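Local structure of IS607 family transposase IS1535 (Mycobacterium tuberculosis, 6DGB) at residues E110-M115 with R131-A136; R55-P60 with A83-Q88. The protein probably binds DNA and exchanges its strands as an IS607-family serine transposase, this chain being its C-terminal catalytic domain. All blocks are in the same frame, centred on the assembly; numbering follows the deposited sequence.

In the fold
Contacts 1 and 2 share no helix or strand and lie on opposite sides of the chain's centre, about 32 Å between their own centres. Contact 1 is buried: it joins the two last helices, 104-120 and 125-135, which follow the parallel sheet, and only hydrocarbon meets across it. Contact 2 is partly buried: its two leucines are enclosed, its proline and glutamine partly exposed. It brings together the ends of helices 51-58 and 78-86, each just ahead of a strand, 64-67 and 91-94, with arginines close by. Both places also touch the second subunit, contact 1 partly through leucine and valine, contact 2 through residues that include its glutamine.

Contact 1 of 2, residues E110-M115 with R131-A136; sequences EVLTGM and RAVTEA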
loop_
_atom_site.group_PDB
_atom_site.type_symbol
_atom_site.label_atom_id
_atom_site.label_comp_id
_atom_site.label_asym_id
_atom_site.label_seq_id
_atom_site.Cartn_x
_atom_site.Cartn_y
_atom_site.Cartn_z
ATOM N N GLU A 110 -10.369 9.207 -3.865
ATOM C CA GLU A 110 -9.325 9.602 -2.901
ATOM C C GLU A 110 -7.899 9.438 -3.467
ATOM O O GLU A 110 -7.025 10.228 -3.104
ATOM C CB GLU A 110 -9.477 8.951 -1.512
ATOM C CG GLU A 110 -9.106 7.475 -1.399
ATOM C CD GLU A 110 -9.693 6.718 -0.213
ATOM O OE1 GLU A 110 -10.938 6.696 -0.063
ATOM O OE2 GLU A 110 -8.909 6.086 0.531
ATOM N N VAL A 111 -7.690 8.487 -4.411
ATOM C CA VAL A 111 -6.410 8.267 -5.102
ATOM C C VAL A 111 -6.142 9.439 -6.040
ATOM O O VAL A 111 -5.084 10.066 -5.948
ATOM C CB VAL A 111 -6.373 6.898 -5.860
ATOM C CG1 VAL A 111 -5.349 6.892 -6.994
ATOM C CG2 VAL A 111 -6.095 5.747 -4.912
ATOM N N LEU A 112 -7.079 9.696 -6.963
ATOM C CA LEU A 112 -6.985 10.766 -7.935
ATOM C C LEU A 112 -6.895 12.133 -7.274
ATOM O O LEU A 112 -6.135 12.953 -7.773
ATOM C CB LEU A 112 -8.156 10.715 -8.916
ATOM C CG LEU A 112 -8.012 9.802 -10.121
ATOM C CD1 LEU A 112 -9.383 9.304 -10.581
ATOM C CD2 LEU A 112 -7.257 10.516 -11.266
ATOM N N THR A 113 -7.603 12.369 -6.139
ATOM C CA THR A 113 -7.522 13.648 -5.424
ATOM C C THR A 113 -6.071 13.910 -4.997
ATOM O O THR A 113 -5.504 14.925 -5.400
ATOM C CB THR A 113 -8.521 13.744 -4.249
ATOM O OG1 THR A 113 -9.850 13.656 -4.757
ATOM C CG2 THR A 113 -8.395 15.059 -3.477
ATOM N N GLY A 114 -5.486 12.975 -4.240
ATOM C CA GLY A 114 -4.121 13.060 -3.720
ATOM C C GLY A 114 -3.043 13.176 -4.775
ATOM O O GLY A 114 -2.075 13.924 -4.600
ATOM N N MET A 115 -3.233 12.449 -5.884
ATOM C CA MET A 115 -2.338 12.447 -7.027
ATOM C C MET A 115 -2.476 13.749 -7.817
ATOM O O MET A 115 -1.470 14.242 -8.316
ATOM C CB MET A 115 -2.564 11.200 -7.879
ATOM C CG MET A 115 -2.122 9.892 -7.179
ATOM S SD MET A 115 -1.944 8.475 -8.317
ATOM C CE MET A 115 -0.851 7.436 -7.393
ATOM N N ARG A 131 -14.304 14.741 -12.097
ATOM C CA ARG A 131 -14.511 14.785 -13.550
ATOM C C ARG A 131 -13.782 13.599 -14.198
ATOM O O ARG A 131 -14.225 13.086 -15.229
ATOM C CB ARG A 131 -13.954 16.076 -14.157
ATOM C CG ARG A 131 -14.615 17.382 -13.724
ATOM C CD ARG A 131 -13.871 18.623 -14.234
ATOM N NE ARG A 131 -12.412 18.434 -14.267
ATOM C CZ ARG A 131 -11.500 19.354 -13.954
ATOM N NH1 ARG A 131 -11.874 20.555 -13.522
ATOM N NH2 ARG A 131 -10.203 19.066 -14.036
ATOM N N ALA A 132 -12.646 13.184 -13.596
ATOM C CA ALA A 132 -11.810 12.072 -14.049
ATOM C C ALA A 132 -12.501 10.734 -13.851
ATOM O O ALA A 132 -12.563 9.974 -14.817
ATOM C CB ALA A 132 -10.468 12.078 -13.333
ATOM N N VAL A 133 -13.030 10.448 -12.621
ATOM C CA VAL A 133 -13.760 9.214 -12.290
ATOM C C VAL A 133 -14.991 9.109 -13.198
ATOM O O VAL A 133 -15.375 8.014 -13.604
ATOM C CB VAL A 133 -14.073 9.124 -10.763
ATOM C CG1 VAL A 133 -15.324 8.298 -10.456
ATOM C CG2 VAL A 133 -12.871 8.577 -10.008
ATOM N N THR A 134 -15.523 10.274 -13.593
ATOM C CA THR A 134 -16.675 10.430 -14.469
ATOM C C THR A 134 -16.306 10.045 -15.919
ATOM O O THR A 134 -17.031 9.246 -16.501
ATOM C CB THR A 134 -17.265 11.841 -14.269
ATOM O OG1 THR A 134 -17.959 11.875 -13.008
ATOM C CG2 THR A 134 -18.171 12.295 -15.418
ATOM N N GLU A 135 -15.184 10.570 -16.480
ATOM C CA GLU A 135 -14.730 10.261 -17.854
ATOM C C GLU A 135 -14.367 8.771 -18.066
ATOM O O GLU A 135 -14.403 8.273 -19.204
ATOM C CB GLU A 135 -13.583 11.186 -18.306
ATOM C CG GLU A 135 -13.418 11.277 -19.830
ATOM C CD GLU A 135 -14.401 12.090 -20.664
ATOM O OE1 GLU A 135 -15.623 12.030 -20.394
ATOM O OE2 GLU A 135 -13.955 12.715 -21.654
ATOM N N ALA A 136 -14.063 8.071 -16.961
ATOM C CA ALA A 136 -13.719 6.660 -16.917
ATOM C C ALA A 136 -14.950 5.859 -16.514
ATOM O O ALA A 136 -14.920 5.116 -15.529
ATOM C CB ALA A 136 -12.592 6.441 -15.920
#
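L112 of helix 104-120 reaches across to A132 and V133 of helix 125-135, a helix-helix contact in the part of the serine recombinase catalytic domain that follows its parallel sheet. Only residues 121-124 separate the two helices. Between 110-115 and 131-136 the closest CA atoms are those of L112 and A132, 7.9 Å apart. From CB, which heads for the other helix, the L112 side chain comes close to nothing in 131-136 until it forks: CG is still 4.6 Å from A132 CB. The branches then divide the work. CD2 meets A132 CB at 4.1 Å. CD1 also lies 4.1 Å from A132 CB, and it touches V133 CG2 at 3.6 Å, where the two side chains cross obliquely.

Each residue type suits its place. The single methyl of A132 is small enough to let the helices approach while filling the fork of the leucine. In V133 the branch CG1 stands anti to the backbone N (chi1 153°), which leaves CG2 beside that nitrogen and facing L112. V133 also packs on M108 and I109, and L112 on A129, so the hydrophobic seam extends along both helices.

L112 and V111 additionally pack on L112 and V111 of the second subunit, making this helix part of the dimer interface. The charged R131 lies off the seam and its NH2 bonds to the backbone O of E135 of the second subunit. Helix 125-135 finishes just beyond the contact, where the backbone N of A136 donates to A132 O at 3.2 Å.

Contact 2 of 2, residues R55-P60 with A83-Q88; sequences RILSDP and AALSAQ
The CA atoms of L57 and L85 are 8.3 Å apart and those of P60 and Q88 7.8 Å, so the C-terminal end of helix 51-58 and the residue pair after it keep close company with the end of helix 78-86. This belongs to the alpha/beta part of the catalytic domain, where each helix leads into a neighbouring strand of the parallel sheet, 64-67 or 91-94.

On the buried side, the leucines cross at about a right angle and meet by one methyl each, L57 CD2 against L85 CD1 at 4.0 Å. The CB of L85 is directed at the other helix, whereas L57 needs its branched end to come near; that length and branching let it pack on I65 of the sheet as well.

Nearer the surface, Q88 stretches out to P60. Its CG is anti to the backbone N (chi1 -152°) and the chain stays extended beyond, carrying the amide to the proline ring. There NE2 lies 3.4 Å from P60 CB and 4.0 Å from P60 CG, a van der Waals contact in which the carbons can accept no hydrogen bond. A rigid proline suits the turn that leaves the helix, and a long amide can touch it while its polar atoms bond past it.

NE2 makes a weak bond to A87 O of the second subunit, OE1 a weak one to R90 NH1, which also binds L57 O. R63 bonds to P60 O and weakly to Q88 O. Van der Waals contact alone thus joins the segments directly, apolar between the leucines and amide against ring carbon between Q88 and P60, while polar links run through arginines and across the dimer.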
loop_
_atom_site.group_PDB
_atom_site.type_symbol
_atom_site.label_atom_id
_atom_site.label_comp_id
_atom_site.label_asym_id
_atom_site.label_seq_id
_atom_site.Cartn_x
_atom_site.Cartn_y
_atom_site.Cartn_z
ATOM N N ARG A 55 -1.781 -0.128 15.578
ATOM C CA ARG A 55 -1.675 -0.768 16.884
ATOM C C ARG A 55 -1.547 -2.293 16.737
ATOM O O ARG A 55 -0.651 -2.884 17.332
ATOM C CB ARG A 55 -2.890 -0.376 17.744
ATOM C CG ARG A 55 -2.644 -0.344 19.254
ATOM C CD ARG A 55 -3.639 0.554 19.979
ATOM N NE ARG A 55 -4.988 -0.014 20.028
ATOM C CZ ARG A 55 -5.455 -0.766 21.024
ATOM N NH1 ARG A 55 -4.681 -1.061 22.062
ATOM N NH2 ARG A 55 -6.696 -1.238 20.983
ATOM N N ILE A 56 -2.407 -2.911 15.897
ATOM C CA ILE A 56 -2.404 -4.351 15.590
ATOM C C ILE A 56 -1.060 -4.762 14.964
ATOM O O ILE A 56 -0.448 -5.706 15.459
ATOM C CB ILE A 56 -3.612 -4.742 14.683
ATOM C CG1 ILE A 56 -4.933 -4.764 15.479
ATOM C CG2 ILE A 56 -3.386 -6.087 13.986
ATOM C CD1 ILE A 56 -6.169 -4.597 14.622
ATOM N N LEU A 57 -0.591 -4.042 13.897
ATOM C CA LEU A 57 0.663 -4.377 13.226
ATOM C C LEU A 57 1.890 -4.162 14.104
ATOM O O LEU A 57 2.825 -4.959 14.031
ATOM C CB LEU A 57 0.816 -3.671 11.875
ATOM C CG LEU A 57 -0.202 -4.047 10.800
ATOM C CD1 LEU A 57 -0.091 -3.127 9.589
ATOM C CD2 LEU A 57 -0.154 -5.517 10.458
ATOM N N SER A 58 1.875 -3.135 14.967
ATOM C CA SER A 58 2.996 -2.866 15.870
ATOM C C SER A 58 3.014 -3.793 17.092
ATOM O O SER A 58 4.033 -3.856 17.767
ATOM C CB SER A 58 3.030 -1.400 16.283
ATOM O OG SER A 58 1.835 -1.000 16.930
ATOM N N ASP A 59 1.910 -4.537 17.366
ATOM C CA ASP A 59 1.848 -5.486 18.480
ATOM C C ASP A 59 2.377 -6.849 18.029
ATOM O O ASP A 59 1.724 -7.497 17.219
ATOM C CB ASP A 59 0.425 -5.598 19.068
ATOM C CG ASP A 59 0.247 -6.711 20.093
ATOM O OD1 ASP A 59 1.067 -6.781 21.053
ATOM O OD2 ASP A 59 -0.711 -7.509 19.944
ATOM N N PRO A 60 3.549 -7.304 18.537
ATOM C CA PRO A 60 4.089 -8.613 18.099
ATOM C C PRO A 60 3.277 -9.823 18.549
ATOM O O PRO A 60 3.500 -10.920 18.032
ATOM C CB PRO A 60 5.489 -8.653 18.713
ATOM C CG PRO A 60 5.757 -7.258 19.168
ATOM C CD PRO A 60 4.448 -6.653 19.505
ATOM N N ALA A 83 5.082 -10.030 3.814
ATOM C CA ALA A 83 6.519 -10.249 3.777
ATOM C C ALA A 83 7.184 -9.757 5.055
ATOM O O ALA A 83 7.921 -10.511 5.670
ATOM C CB ALA A 83 7.130 -9.567 2.564
ATOM N N ALA A 84 6.891 -8.524 5.484
ATOM C CA ALA A 84 7.441 -7.961 6.722
ATOM C C ALA A 84 7.038 -8.814 7.952
ATOM O O ALA A 84 7.896 -9.114 8.785
ATOM C CB ALA A 84 6.958 -6.527 6.896
ATOM N N LEU A 85 5.753 -9.232 8.027
ATOM C CA LEU A 85 5.184 -10.026 9.130
ATOM C C LEU A 85 5.766 -11.441 9.194
ATOM O O LEU A 85 6.038 -11.947 10.289
ATOM C CB LEU A 85 3.637 -10.087 9.050
ATOM C CG LEU A 85 2.922 -8.805 9.384
ATOM C CD1 LEU A 85 1.484 -8.871 9.005
ATOM C CD2 LEU A 85 3.078 -8.451 10.833
ATOM N N SER A 86 5.932 -12.075 8.007
ATOM C CA SER A 86 6.506 -13.398 7.855
ATOM C C SER A 86 7.829 -13.474 8.614
ATOM O O SER A 86 7.990 -14.390 9.416
ATOM C CB SER A 86 6.702 -13.733 6.380
ATOM O OG SER A 86 7.871 -13.143 5.831
ATOM N N ALA A 87 8.737 -12.459 8.430
ATOM C CA ALA A 87 10.030 -12.339 9.132
ATOM C C ALA A 87 9.915 -12.430 10.702
ATOM O O ALA A 87 10.895 -12.781 11.375
ATOM C CB ALA A 87 10.724 -11.047 8.728
ATOM N N GLN A 88 8.715 -12.136 11.259
ATOM C CA GLN A 88 8.459 -12.190 12.689
ATOM C C GLN A 88 7.506 -13.347 13.063
ATOM O O GLN A 88 6.996 -13.381 14.178
ATOM C CB GLN A 88 7.939 -10.836 13.198
ATOM C CG GLN A 88 8.302 -10.606 14.664
ATOM C CD GLN A 88 7.633 -9.438 15.347
ATOM O OE1 GLN A 88 6.734 -8.779 14.808
ATOM N NE2 GLN A 88 8.075 -9.160 16.570
#